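Local atomic coordinates of cellulase (Bacillus sp. BG-CS10, PDB entry 5E09), a protein that hydrolyses internal beta-1,4-glucosidic bonds of cellulose and probably holds the polysaccharide with an appended carbohydrate-binding module. Residues Y175-R179 with L214-L219; Q285-K291 with T342-L347; S443-F447 with T498-F502; F253-H257 with E302-T306. All coordinates share one frame; numbering follows the deposited sequence.

Interaction 1: residues Y175-R179 with L214-L219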
loop_
_atom_site.group_PDB
_atom_site.type_symbol
_atom_site.label_atom_id
_atom_site.label_comp_id
_atom_site.label_asym_id
_atom_site.label_seq_id
_atom_site.Cartn_x
_atom_site.Cartn_y
_atom_site.Cartn_z
ATOM N N TYR A 175 -5.790 -14.904 -24.362
ATOM C CA TYR A 175 -4.602 -15.348 -25.080
ATOM C C TYR A 175 -4.873 -15.509 -26.570
ATOM O O TYR A 175 -4.171 -14.934 -27.403
ATOM C CB TYR A 175 -4.086 -16.672 -24.510
ATOM C CG TYR A 175 -2.897 -17.223 -25.268
ATOM C CD1 TYR A 175 -1.604 -16.868 -24.911
ATOM C CD2 TYR A 175 -3.066 -18.090 -26.346
ATOM C CE1 TYR A 175 -0.514 -17.358 -25.601
ATOM C CE2 TYR A 175 -1.978 -18.580 -27.045
ATOM C CZ TYR A 175 -0.705 -18.212 -26.665
ATOM O OH TYR A 175 0.388 -18.696 -27.349
ATOM N N HIS A 176 -5.898 -16.284 -26.905
ATOM C CA HIS A 176 -6.144 -16.595 -28.306
ATOM C C HIS A 176 -6.626 -15.386 -29.096
ATOM O O HIS A 176 -6.267 -15.243 -30.254
ATOM C CB HIS A 176 -7.127 -17.759 -28.426
ATOM C CG HIS A 176 -6.510 -19.085 -28.102
ATOM N ND1 HIS A 176 -7.033 -19.943 -27.161
ATOM C CD2 HIS A 176 -5.392 -19.683 -28.578
ATOM C CE1 HIS A 176 -6.269 -21.018 -27.076
ATOM N NE2 HIS A 176 -5.268 -20.885 -27.925
ATOM N N ILE A 177 -7.410 -14.505 -28.481
ATOM C CA ILE A 177 -7.799 -13.269 -29.160
ATOM C C ILE A 177 -6.562 -12.438 -29.538
ATOM O O ILE A 177 -6.378 -12.044 -30.704
ATOM C CB ILE A 177 -8.739 -12.420 -28.291
ATOM C CG1 ILE A 177 -10.118 -13.082 -28.196
ATOM C CG2 ILE A 177 -8.867 -11.002 -28.859
ATOM C CD1 ILE A 177 -10.948 -12.592 -27.023
ATOM N N VAL A 178 -5.701 -12.194 -28.554
ATOM C CA VAL A 178 -4.505 -11.398 -28.800
ATOM C C VAL A 178 -3.566 -12.051 -29.831
ATOM O O VAL A 178 -3.115 -11.392 -30.767
ATOM C CB VAL A 178 -3.722 -11.145 -27.498
ATOM C CG1 VAL A 178 -2.428 -10.408 -27.798
ATOM C CG2 VAL A 178 -4.572 -10.367 -26.508
ATOM N N ARG A 179 -3.283 -13.340 -29.657
ATOM C CA ARG A 179 -2.373 -14.055 -30.548
ATOM C C ARG A 179 -2.934 -14.207 -31.970
ATOM O O ARG A 179 -2.178 -14.235 -32.941
ATOM C CB ARG A 179 -2.034 -15.430 -29.966
ATOM C CG ARG A 179 -1.188 -15.377 -28.697
ATOM C CD ARG A 179 0.273 -15.090 -29.022
ATOM N NE ARG A 179 1.118 -15.024 -27.829
ATOM C CZ ARG A 179 1.506 -13.890 -27.250
ATOM N NH1 ARG A 179 1.129 -12.721 -27.757
ATOM N NH2 ARG A 179 2.277 -13.921 -26.172
ATOM N N LEU A 214 -0.864 -23.021 -22.251
ATOM C CA LEU A 214 -0.726 -22.053 -23.339
ATOM C C LEU A 214 0.573 -22.238 -24.130
ATOM O O LEU A 214 0.645 -21.862 -25.303
ATOM C CB LEU A 214 -0.815 -20.630 -22.791
ATOM C CG LEU A 214 -2.166 -20.338 -22.133
ATOM C CD1 LEU A 214 -2.259 -18.899 -21.663
ATOM C CD2 LEU A 214 -3.298 -20.667 -23.097
ATOM N N ASN A 215 1.585 -22.817 -23.483
ATOM C CA ASN A 215 2.850 -23.175 -24.139
ATOM C C ASN A 215 3.467 -22.027 -24.936
ATOM O O ASN A 215 3.808 -22.186 -26.107
ATOM C CB ASN A 215 2.641 -24.386 -25.056
ATOM C CG ASN A 215 3.938 -25.116 -25.372
ATOM O OD1 ASN A 215 4.929 -24.986 -24.654
ATOM N ND2 ASN A 215 3.932 -25.894 -26.447
ATOM N N ASP A 216 3.603 -20.871 -24.294
ATOM C CA ASP A 216 4.033 -19.648 -24.962
ATOM C C ASP A 216 5.211 -19.038 -24.204
ATOM O O ASP A 216 5.179 -18.951 -22.976
ATOM C CB ASP A 216 2.861 -18.662 -25.050
ATOM C CG ASP A 216 3.160 -17.457 -25.922
ATOM O OD1 ASP A 216 3.950 -16.594 -25.493
ATOM O OD2 ASP A 216 2.586 -17.357 -27.029
ATOM N N PRO A 217 6.259 -18.617 -24.932
ATOM C CA PRO A 217 7.464 -18.085 -24.282
ATOM C C PRO A 217 7.275 -16.684 -23.704
ATOM O O PRO A 217 8.070 -16.262 -22.867
ATOM C CB PRO A 217 8.480 -18.057 -25.422
ATOM C CG PRO A 217 7.642 -17.796 -26.632
ATOM C CD PRO A 217 6.366 -18.571 -26.404
ATOM N N ASN A 218 6.234 -15.981 -24.140
ATOM C CA ASN A 218 6.060 -14.575 -23.784
ATOM C C ASN A 218 4.936 -14.328 -22.785
ATOM O O ASN A 218 4.054 -13.505 -23.018
ATOM C CB ASN A 218 5.821 -13.756 -25.052
ATOM C CG ASN A 218 7.050 -13.714 -25.955
ATOM O OD1 ASN A 218 8.154 -13.399 -25.508
ATOM N ND2 ASN A 218 6.863 -14.055 -27.224
ATOM N N LEU A 219 4.982 -15.043 -21.666
ATOM C CA LEU A 219 3.939 -14.957 -20.655
ATOM C C LEU A 219 4.526 -14.558 -19.301
ATOM O O LEU A 219 5.636 -14.954 -18.950
ATOM C CB LEU A 219 3.191 -16.291 -20.546
ATOM C CG LEU A 219 2.395 -16.764 -21.774
ATOM C CD1 LEU A 219 1.738 -18.111 -21.511
ATOM C CD2 LEU A 219 1.351 -15.746 -22.193
#
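Y175 and R179, one turn apart on helix 161-181, both reach the carboxylate of D216 in the loop that leads from helix 201-214 into strand 219-225 of the TIM barrel. The phenol OH of Y175 donates to D216 OD2 at 2.6 Å, on the anti side of the carboxylate. R179 comes in side-on: NE gives a salt-bridging hydrogen bond to D216 OD2 at 2.9 Å, and NH2 reaches D216 OD1 at 3.2 Å, both from above the carboxylate plane. D216 OD1 also accepts from the backbone N of N218 at 2.7 Å, closing an Asx turn. R179 NH2 has a further acceptor in the carbonyl of R188. With CG anti to the backbone N (chi1 177°), the Y175 ring lies between R179 CG over one face and L214 CD2 over the other, while L219 CD2 meets its edge. Were this aspartate an alanine, the Y175 hydroxyl and R179 NE and NH2 would probably lose the carboxylate they share, and the N218 amide its turn-closing bond. Four donors thus converge on one carboxylate, two on each oxygen, which is likely to favour its charged form and to fix the loop against the helix.

Interaction 2: residues Q285-K291 with T342-L347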
loop_
_atom_site.group_PDB
_atom_site.type_symbol
_atom_site.label_atom_id
_atom_site.label_comp_id
_atom_site.label_asym_id
_atom_site.label_seq_id
_atom_site.Cartn_x
_atom_site.Cartn_y
_atom_site.Cartn_z
ATOM N N GLN A 285 2.204 4.044 11.423
ATOM C CA GLN A 285 3.219 4.930 11.988
ATOM C C GLN A 285 4.429 4.985 11.051
ATOM O O GLN A 285 4.848 3.959 10.508
ATOM C CB GLN A 285 3.626 4.465 13.389
ATOM C CG GLN A 285 4.251 5.553 14.258
ATOM C CD GLN A 285 5.753 5.707 14.041
ATOM O OE1 GLN A 285 6.432 4.780 13.589
ATOM N NE2 GLN A 285 6.274 6.891 14.356
ATOM N N GLN A 286 4.969 6.186 10.861
ATOM C CA GLN A 286 5.943 6.459 9.800
ATOM C C GLN A 286 7.162 5.521 9.774
ATOM O O GLN A 286 7.498 4.952 8.727
ATOM C CB GLN A 286 6.415 7.915 9.908
ATOM C CG GLN A 286 7.281 8.389 8.749
ATOM C CD GLN A 286 6.520 8.519 7.429
ATOM O OE1 GLN A 286 5.344 8.149 7.324
ATOM N NE2 GLN A 286 7.193 9.061 6.419
ATOM N N GLY A 287 7.816 5.353 10.919
ATOM C CA GLY A 287 8.989 4.498 10.993
ATOM C C GLY A 287 8.683 3.055 10.639
ATOM O O GLY A 287 9.456 2.380 9.943
ATOM N N GLU A 288 7.537 2.585 11.116
ATOM C CA GLU A 288 7.104 1.216 10.863
ATOM C C GLU A 288 6.758 1.019 9.384
ATOM O O GLU A 288 7.076 -0.021 8.794
ATOM C CB GLU A 288 5.914 0.872 11.760
ATOM C CG GLU A 288 6.212 1.020 13.249
ATOM C CD GLU A 288 7.403 0.179 13.701
ATOM O OE1 GLU A 288 7.408 -1.045 13.457
ATOM O OE2 GLU A 288 8.343 0.742 14.302
ATOM N N LYS A 289 6.129 2.031 8.788
ATOM C CA LYS A 289 5.840 2.028 7.355
ATOM C C LYS A 289 7.131 1.892 6.533
ATOM O O LYS A 289 7.257 1.001 5.671
ATOM C CB LYS A 289 5.090 3.306 6.961
ATOM C CG LYS A 289 4.909 3.492 5.461
ATOM C CD LYS A 289 4.738 4.961 5.091
ATOM C CE LYS A 289 3.620 5.605 5.894
ATOM N NZ LYS A 289 3.549 7.066 5.635
ATOM N N LEU A 290 8.087 2.780 6.814
ATOM C CA LEU A 290 9.390 2.743 6.146
ATOM C C LEU A 290 10.070 1.379 6.286
ATOM O O LEU A 290 10.555 0.813 5.301
ATOM C CB LEU A 290 10.305 3.833 6.701
ATOM C CG LEU A 290 9.840 5.280 6.530
ATOM C CD1 LEU A 290 10.784 6.234 7.246
ATOM C CD2 LEU A 290 9.724 5.639 5.060
ATOM N N LYS A 291 10.099 0.848 7.505
ATOM C CA LYS A 291 10.715 -0.460 7.721
ATOM C C LYS A 291 10.019 -1.564 6.908
ATOM O O LYS A 291 10.681 -2.454 6.338
ATOM C CB LYS A 291 10.723 -0.801 9.213
ATOM C CG LYS A 291 11.773 -0.010 10.004
ATOM C CD LYS A 291 11.883 -0.477 11.457
ATOM C CE LYS A 291 10.704 -0.002 12.282
ATOM N NZ LYS A 291 10.887 -0.291 13.734
ATOM N N THR A 342 17.863 0.912 9.487
ATOM C CA THR A 342 16.688 1.466 10.133
ATOM C C THR A 342 16.977 1.510 11.625
ATOM O O THR A 342 18.108 1.263 12.045
ATOM C CB THR A 342 15.415 0.637 9.837
ATOM O OG1 THR A 342 15.565 -0.687 10.362
ATOM C CG2 THR A 342 15.164 0.541 8.338
ATOM N N ALA A 343 15.967 1.833 12.420
ATOM C CA ALA A 343 16.090 1.776 13.870
ATOM C C ALA A 343 14.774 1.286 14.468
ATOM O O ALA A 343 13.765 1.209 13.769
ATOM C CB ALA A 343 16.470 3.135 14.432
ATOM N N GLU A 344 14.786 0.960 15.758
ATOM C CA GLU A 344 13.606 0.430 16.437
ATOM C C GLU A 344 12.431 1.406 16.388
ATOM O O GLU A 344 11.279 1.010 16.549
ATOM C CB GLU A 344 13.936 0.088 17.889
ATOM C CG GLU A 344 14.434 1.273 18.699
ATOM C CD GLU A 344 14.793 0.901 20.126
ATOM O OE1 GLU A 344 14.317 -0.151 20.608
ATOM O OE2 GLU A 344 15.555 1.663 20.765
ATOM N N SER A 345 12.734 2.676 16.151
ATOM C CA SER A 345 11.730 3.725 16.093
ATOM C C SER A 345 12.293 4.932 15.344
ATOM O O SER A 345 13.512 5.122 15.296
ATOM C CB SER A 345 11.296 4.119 17.506
ATOM O OG SER A 345 10.596 5.350 17.501
ATOM N N ASN A 346 11.421 5.740 14.750
ATOM C CA ASN A 346 11.870 6.976 14.120
ATOM C C ASN A 346 11.628 8.145 15.067
ATOM O O ASN A 346 11.751 9.307 14.687
ATOM C CB ASN A 346 11.159 7.209 12.783
ATOM C CG ASN A 346 9.732 7.693 12.957
ATOM O OD1 ASN A 346 8.984 7.166 13.776
ATOM N ND2 ASN A 346 9.353 8.702 12.192
ATOM N N LEU A 347 11.280 7.816 16.307
ATOM C CA LEU A 347 10.981 8.813 17.324
ATOM C C LEU A 347 11.948 8.722 18.502
ATOM O O LEU A 347 12.352 7.632 18.906
ATOM C CB LEU A 347 9.548 8.644 17.837
ATOM C CG LEU A 347 8.412 8.628 16.812
ATOM C CD1 LEU A 347 7.078 8.468 17.523
ATOM C CD2 LEU A 347 8.421 9.889 15.951
HETATM O O HOH W 1 8.904 3.549 14.727
#
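The backbones come closest where the first turn of helix 286-302 passes the loop after strand 342-343, with G287 CA 4.9 Å from N346 CA, and the two segments are still near each other at K291 and T342. G287 has no side chain, and a beta carbon there would press on the N346 amide. Q285, the N-cap residue, uses both ends of its amide. Its NE2 donates to N346 OD1 at 2.8 Å, nearly straight (N-H...O 171°) and on a lone pair in the carbonyl plane, while its OE1 turns back to accept weak bonds from G287 N and E288 N. The two amide planes stand 61° apart, and L347 CD1 packs against Q285 NE2 at 3.6 Å. A water donates to Q285 OE1 and E288 OE2 and accepts weakly from N346 N, so it bridges the helix start to the loop.

One turn on, K291 lays its CG against T342 CB at 3.7 Å. A bend at chi3 (-75°) then carries NZ to E288 OE2, a salt bridge of 2.8 Å, and to weaker bonds with the carbonyls of A343 and E344. The other oxygen of E288 is taken by the backbone N of F241, and W425 covers T342 and N346 from strand 425-432. The contact joins the catalytic barrel to the X2 module. One straight amide bond, a water bridge and two weak lysine-carbonyl bonds make up its polar part, beside the K291-T342 packing. The salt bridge to E288 probably keeps the K291 ammonium beside the A343 and E344 carbonyls.

Interaction 3: residues S443-F447 with T498-F502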
loop_
_atom_site.group_PDB
_atom_site.type_symbol
_atom_site.label_atom_id
_atom_site.label_comp_id
_atom_site.label_asym_id
_atom_site.label_seq_id
_atom_site.Cartn_x
_atom_site.Cartn_y
_atom_site.Cartn_z
ATOM N N SER A 443 -23.684 12.798 20.644
ATOM C CA SER A 443 -24.439 11.747 19.987
ATOM C C SER A 443 -23.477 10.804 19.280
ATOM O O SER A 443 -22.343 11.181 18.975
ATOM C CB SER A 443 -25.445 12.333 18.997
ATOM O OG SER A 443 -24.784 12.936 17.897
ATOM N N THR A 444 -23.933 9.585 19.014
ATOM C CA THR A 444 -23.095 8.559 18.393
ATOM C C THR A 444 -22.561 8.951 17.012
ATOM O O THR A 444 -21.562 8.400 16.544
ATOM C CB THR A 444 -23.859 7.232 18.254
ATOM O OG1 THR A 444 -25.110 7.466 17.596
ATOM C CG2 THR A 444 -24.123 6.627 19.622
ATOM N N SER A 445 -23.216 9.904 16.363
ATOM C CA SER A 445 -22.820 10.289 15.016
ATOM C C SER A 445 -21.891 11.506 15.000
ATOM O O SER A 445 -21.372 11.877 13.950
ATOM C CB SER A 445 -24.062 10.563 14.168
ATOM O OG SER A 445 -24.840 11.597 14.741
ATOM N N ASN A 446 -21.675 12.116 16.162
ATOM C CA ASN A 446 -20.837 13.309 16.246
ATOM C C ASN A 446 -19.971 13.332 17.507
ATOM O O ASN A 446 -19.869 14.356 18.183
ATOM C CB ASN A 446 -21.713 14.560 16.194
ATOM C CG ASN A 446 -20.922 15.812 15.888
ATOM O OD1 ASN A 446 -19.898 15.760 15.207
ATOM N ND2 ASN A 446 -21.390 16.949 16.395
ATOM N N PHE A 447 -19.339 12.206 17.819
ATOM C CA PHE A 447 -18.626 12.082 19.083
ATOM C C PHE A 447 -17.115 12.283 18.953
ATOM O O PHE A 447 -16.440 11.613 18.169
ATOM C CB PHE A 447 -18.912 10.723 19.722
ATOM C CG PHE A 447 -18.526 10.652 21.168
ATOM C CD1 PHE A 447 -19.403 11.077 22.153
ATOM C CD2 PHE A 447 -17.276 10.181 21.544
ATOM C CE1 PHE A 447 -19.044 11.028 23.491
ATOM C CE2 PHE A 447 -16.911 10.125 22.874
ATOM C CZ PHE A 447 -17.796 10.547 23.851
ATOM N N THR A 498 -16.138 6.953 15.875
ATOM C CA THR A 498 -17.013 6.929 14.702
ATOM C C THR A 498 -18.376 6.273 14.927
ATOM O O THR A 498 -18.582 5.537 15.894
ATOM C CB THR A 498 -16.335 6.205 13.527
ATOM O OG1 THR A 498 -16.104 4.835 13.877
ATOM C CG2 THR A 498 -15.016 6.867 13.181
ATOM N N ASP A 499 -19.301 6.552 14.009
ATOM C CA ASP A 499 -20.628 5.942 14.020
ATOM C C ASP A 499 -20.491 4.436 13.822
ATOM O O ASP A 499 -21.258 3.657 14.379
ATOM C CB ASP A 499 -21.517 6.563 12.933
ATOM C CG ASP A 499 -23.003 6.546 13.293
ATOM O OD1 ASP A 499 -23.341 6.521 14.498
ATOM O OD2 ASP A 499 -23.840 6.566 12.361
ATOM N N ALA A 500 -19.493 4.029 13.042
ATOM C CA ALA A 500 -19.243 2.610 12.804
ATOM C C ALA A 500 -18.886 1.868 14.097
ATOM O O ALA A 500 -19.300 0.726 14.297
ATOM C CB ALA A 500 -18.141 2.431 11.766
ATOM N N PHE A 501 -18.127 2.508 14.981
ATOM C CA PHE A 501 -17.816 1.885 16.264
ATOM C C PHE A 501 -19.079 1.732 17.105
ATOM O O PHE A 501 -19.347 0.660 17.650
ATOM C CB PHE A 501 -16.774 2.695 17.037
ATOM C CG PHE A 501 -16.530 2.195 18.444
ATOM C CD1 PHE A 501 -15.662 1.138 18.680
ATOM C CD2 PHE A 501 -17.161 2.789 19.527
ATOM C CE1 PHE A 501 -15.430 0.681 19.966
ATOM C CE2 PHE A 501 -16.932 2.336 20.820
ATOM C CZ PHE A 501 -16.067 1.277 21.039
ATOM N N PHE A 502 -19.859 2.801 17.203
ATOM C CA PHE A 502 -21.029 2.784 18.074
ATOM C C PHE A 502 -22.156 1.880 17.565
ATOM O O PHE A 502 -22.904 1.322 18.367
ATOM C CB PHE A 502 -21.553 4.203 18.287
ATOM C CG PHE A 502 -20.682 5.034 19.177
ATOM C CD1 PHE A 502 -20.431 4.639 20.481
ATOM C CD2 PHE A 502 -20.117 6.209 18.716
ATOM C CE1 PHE A 502 -19.625 5.404 21.307
ATOM C CE2 PHE A 502 -19.322 6.978 19.535
ATOM C CZ PHE A 502 -19.075 6.576 20.833
#
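F447 and F502 make an offset edge-to-face pair inside the mainly antiparallel beta C-terminal carbohydrate-binding module: the edge of F502 points at the face of F447, with ring centroids 5.7 Å apart and planes at 81°. F447 CB also touches F502 CE2 at 3.8 Å. T444, in the type I turn S443-N446 that joins strands 436-443 and 447-452, takes the other end of F502, its CG2 lying 3.8 Å from F502 CB. The T444 carbonyl oxygen comes to 3.4 Å from F502 CD2, approaching the ring obliquely.

Further out, V533 of strand 532-536, L526 of strand 521-529 and I497 of strand 494-497 pack on both phenylalanines, so the pair belongs to the apolar layer beneath the turn. With an alanine at F502, the F447 face is likely to lose the aromatic edge against it and T444 CG2 its neighbouring ring. Helix 499-502 is what presents F502. T498 caps its start, OG1 accepting from F501 N, and the same hydroxyl bonds outward to the carbonyl of Y484. F502 CG sits anti to its own carbonyl carbon (chi1 -73°), which carries the ring toward the turn. The backbone of T444 is hydrogen-bonded to that of N531, and F447 pairs through its backbone with I497. D499 OD1 comes to 3.3 Å from T444 O, two acceptors with no hydrogen bond between them, and to 3.8 Å from S445 CA.

Interaction 4: residues F253-H257 with E302-T306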
loop_
_atom_site.group_PDB
_atom_site.type_symbol
_atom_site.label_atom_id
_atom_site.label_comp_id
_atom_site.label_asym_id
_atom_site.label_seq_id
_atom_site.Cartn_x
_atom_site.Cartn_y
_atom_site.Cartn_z
ATOM N N PHE A 253 6.613 -14.719 -0.783
ATOM C CA PHE A 253 7.398 -14.598 -1.998
ATOM C C PHE A 253 8.377 -15.754 -2.180
ATOM O O PHE A 253 8.877 -15.975 -3.279
ATOM C CB PHE A 253 8.070 -13.233 -2.026
ATOM C CG PHE A 253 7.085 -12.119 -2.264
ATOM C CD1 PHE A 253 6.549 -11.921 -3.525
ATOM C CD2 PHE A 253 6.636 -11.330 -1.220
ATOM C CE1 PHE A 253 5.616 -10.927 -3.757
ATOM C CE2 PHE A 253 5.703 -10.328 -1.439
ATOM C CZ PHE A 253 5.191 -10.125 -2.713
ATOM N N ASN A 254 8.598 -16.532 -1.128
ATOM C CA ASN A 254 9.285 -17.806 -1.298
ATOM C C ASN A 254 8.477 -18.728 -2.191
ATOM O O ASN A 254 9.013 -19.299 -3.139
ATOM C CB ASN A 254 9.552 -18.497 0.040
ATOM C CG ASN A 254 10.857 -18.060 0.672
ATOM O OD1 ASN A 254 11.686 -17.413 0.030
ATOM N ND2 ASN A 254 11.049 -18.416 1.937
ATOM N N ARG A 255 7.185 -18.880 -1.915
ATOM C CA ARG A 255 6.438 -19.793 -2.769
ATOM C C ARG A 255 6.178 -19.185 -4.152
ATOM O O ARG A 255 6.116 -19.920 -5.149
ATOM C CB ARG A 255 5.133 -20.242 -2.105
ATOM C CG ARG A 255 4.172 -19.161 -1.728
ATOM C CD ARG A 255 2.889 -19.765 -1.183
ATOM N NE ARG A 255 1.989 -18.720 -0.719
ATOM C CZ ARG A 255 2.004 -18.221 0.510
ATOM N NH1 ARG A 255 2.866 -18.686 1.403
ATOM N NH2 ARG A 255 1.153 -17.261 0.847
ATOM N N VAL A 256 6.059 -17.858 -4.235
ATOM C CA VAL A 256 5.973 -17.241 -5.563
ATOM C C VAL A 256 7.240 -17.543 -6.373
ATOM O O VAL A 256 7.181 -17.864 -7.560
ATOM C CB VAL A 256 5.767 -15.710 -5.490
ATOM C CG1 VAL A 256 5.954 -15.076 -6.866
ATOM C CG2 VAL A 256 4.395 -15.383 -4.935
ATOM N N HIS A 257 8.389 -17.453 -5.717
ATOM C CA HIS A 257 9.662 -17.703 -6.380
ATOM C C HIS A 257 9.805 -19.167 -6.809
ATOM O O HIS A 257 10.197 -19.454 -7.943
ATOM C CB HIS A 257 10.819 -17.308 -5.467
ATOM C CG HIS A 257 12.168 -17.590 -6.048
ATOM N ND1 HIS A 257 12.818 -16.709 -6.885
ATOM C CD2 HIS A 257 12.990 -18.659 -5.914
ATOM C CE1 HIS A 257 13.984 -17.219 -7.239
ATOM N NE2 HIS A 257 14.110 -18.402 -6.663
ATOM N N GLU A 302 15.798 -9.799 -3.892
ATOM C CA GLU A 302 16.458 -11.095 -3.734
ATOM C C GLU A 302 15.756 -12.186 -4.547
ATOM O O GLU A 302 16.381 -13.181 -4.928
ATOM C CB GLU A 302 16.519 -11.506 -2.257
ATOM C CG GLU A 302 17.803 -11.101 -1.535
ATOM C CD GLU A 302 17.891 -11.666 -0.122
ATOM O OE1 GLU A 302 16.944 -12.358 0.310
ATOM O OE2 GLU A 302 18.916 -11.425 0.556
ATOM N N ARG A 303 14.462 -12.008 -4.816
ATOM C CA ARG A 303 13.739 -13.021 -5.582
ATOM C C ARG A 303 13.360 -12.604 -7.011
ATOM O O ARG A 303 12.482 -13.220 -7.620
ATOM C CB ARG A 303 12.485 -13.439 -4.819
ATOM C CG ARG A 303 12.782 -14.278 -3.592
ATOM C CD ARG A 303 11.669 -14.164 -2.565
ATOM N NE ARG A 303 12.029 -14.793 -1.300
ATOM C CZ ARG A 303 12.764 -14.211 -0.358
ATOM N NH1 ARG A 303 13.232 -12.980 -0.537
ATOM N NH2 ARG A 303 13.038 -14.863 0.764
ATOM N N ASP A 304 14.025 -11.575 -7.536
ATOM C CA ASP A 304 13.793 -11.089 -8.905
ATOM C C ASP A 304 12.327 -10.806 -9.240
ATOM O O ASP A 304 11.881 -11.046 -10.367
ATOM C CB ASP A 304 14.345 -12.085 -9.927
ATOM C CG ASP A 304 15.846 -12.268 -9.814
ATOM O OD1 ASP A 304 16.535 -11.321 -9.373
ATOM O OD2 ASP A 304 16.332 -13.366 -10.161
ATOM N N VAL A 305 11.581 -10.296 -8.268
ATOM C CA VAL A 305 10.204 -9.895 -8.522
ATOM C C VAL A 305 10.143 -8.428 -8.919
ATOM O O VAL A 305 10.463 -7.553 -8.118
ATOM C CB VAL A 305 9.300 -10.118 -7.295
ATOM C CG1 VAL A 305 7.876 -9.643 -7.595
ATOM C CG2 VAL A 305 9.305 -11.582 -6.886
ATOM N N THR A 306 9.740 -8.163 -10.158
ATOM C CA THR A 306 9.506 -6.797 -10.593
ATOM C C THR A 306 8.244 -6.288 -9.901
ATOM O O THR A 306 7.216 -6.957 -9.924
ATOM C CB THR A 306 9.363 -6.708 -12.120
ATOM O OG1 THR A 306 10.660 -6.814 -12.724
ATOM C CG2 THR A 306 8.734 -5.391 -12.533
#
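A Schellman motif ends helix 286-302 just before the last strand of the TIM barrel, and this contact sets that helix end against helix 243-261. D304, with positive phi, is the C-prime residue, and R303 just ahead of it does most of the touching. The R303 side chain runs extended from CG to NE across the neighbouring helix. Its CD rests 3.4 Å from F253 O and 3.8 Å from F253 CB.

Beyond them the guanidinium grips N254 side-on, NE and NH2 both donating to the single atom OD1 at 3.0 Å each. N254 OD1 lies in the guanidinium plane, but both nitrogens meet it from the same face of the amide, well out of the carbonyl plane, and the bonds are moderately bent (150° from NE, 146° from NH2). The remaining nitrogen, R303 NH1, donates to the carbonyl of H299, so the charged group is held from two helices.

H257, a turn after F253, stands across the base of the arginine. A chi1 of 177° swings the H257 ring away from its own backbone N and puts ND1 3.9 Å from R303 CB, while R303 O lies near the ring plane at the edge. On the inner side V305 CG2 approaches F253 CD1 at 4.4 Å, obliquely to the ring.

F253 continues inward onto L296 and L300 of helix 286-302 and L269 of strand 267-272, and meets Y225 edge-to-face. V305 shares L300 and L269, and T306 then pairs through its backbone with L269 as strand 306-311 begins.

From the N terminus, interaction 1 comes first, closing a loop of 34 residues from helix 161-181 through strand 190-193 and helix 201-214 to the start of strand 219-225. Interaction 4 opens next, at helix 243-261, and spans strand 267-272 and helix 286-302. Interaction 2 starts within that span and ends beyond it, so the two cross; helix 286-302 carries interaction 2 at its start and leads into interaction 4 at its end. Interactions 1 and 4 each join an outer helix of the barrel to the loop leading into a strand, their centres about 23 Å apart. Interaction 2 ties the barrel to the X2 module, and interaction 3, last in the chain, closes within the C-terminal module, its centre about 53 Å from that of interaction 1.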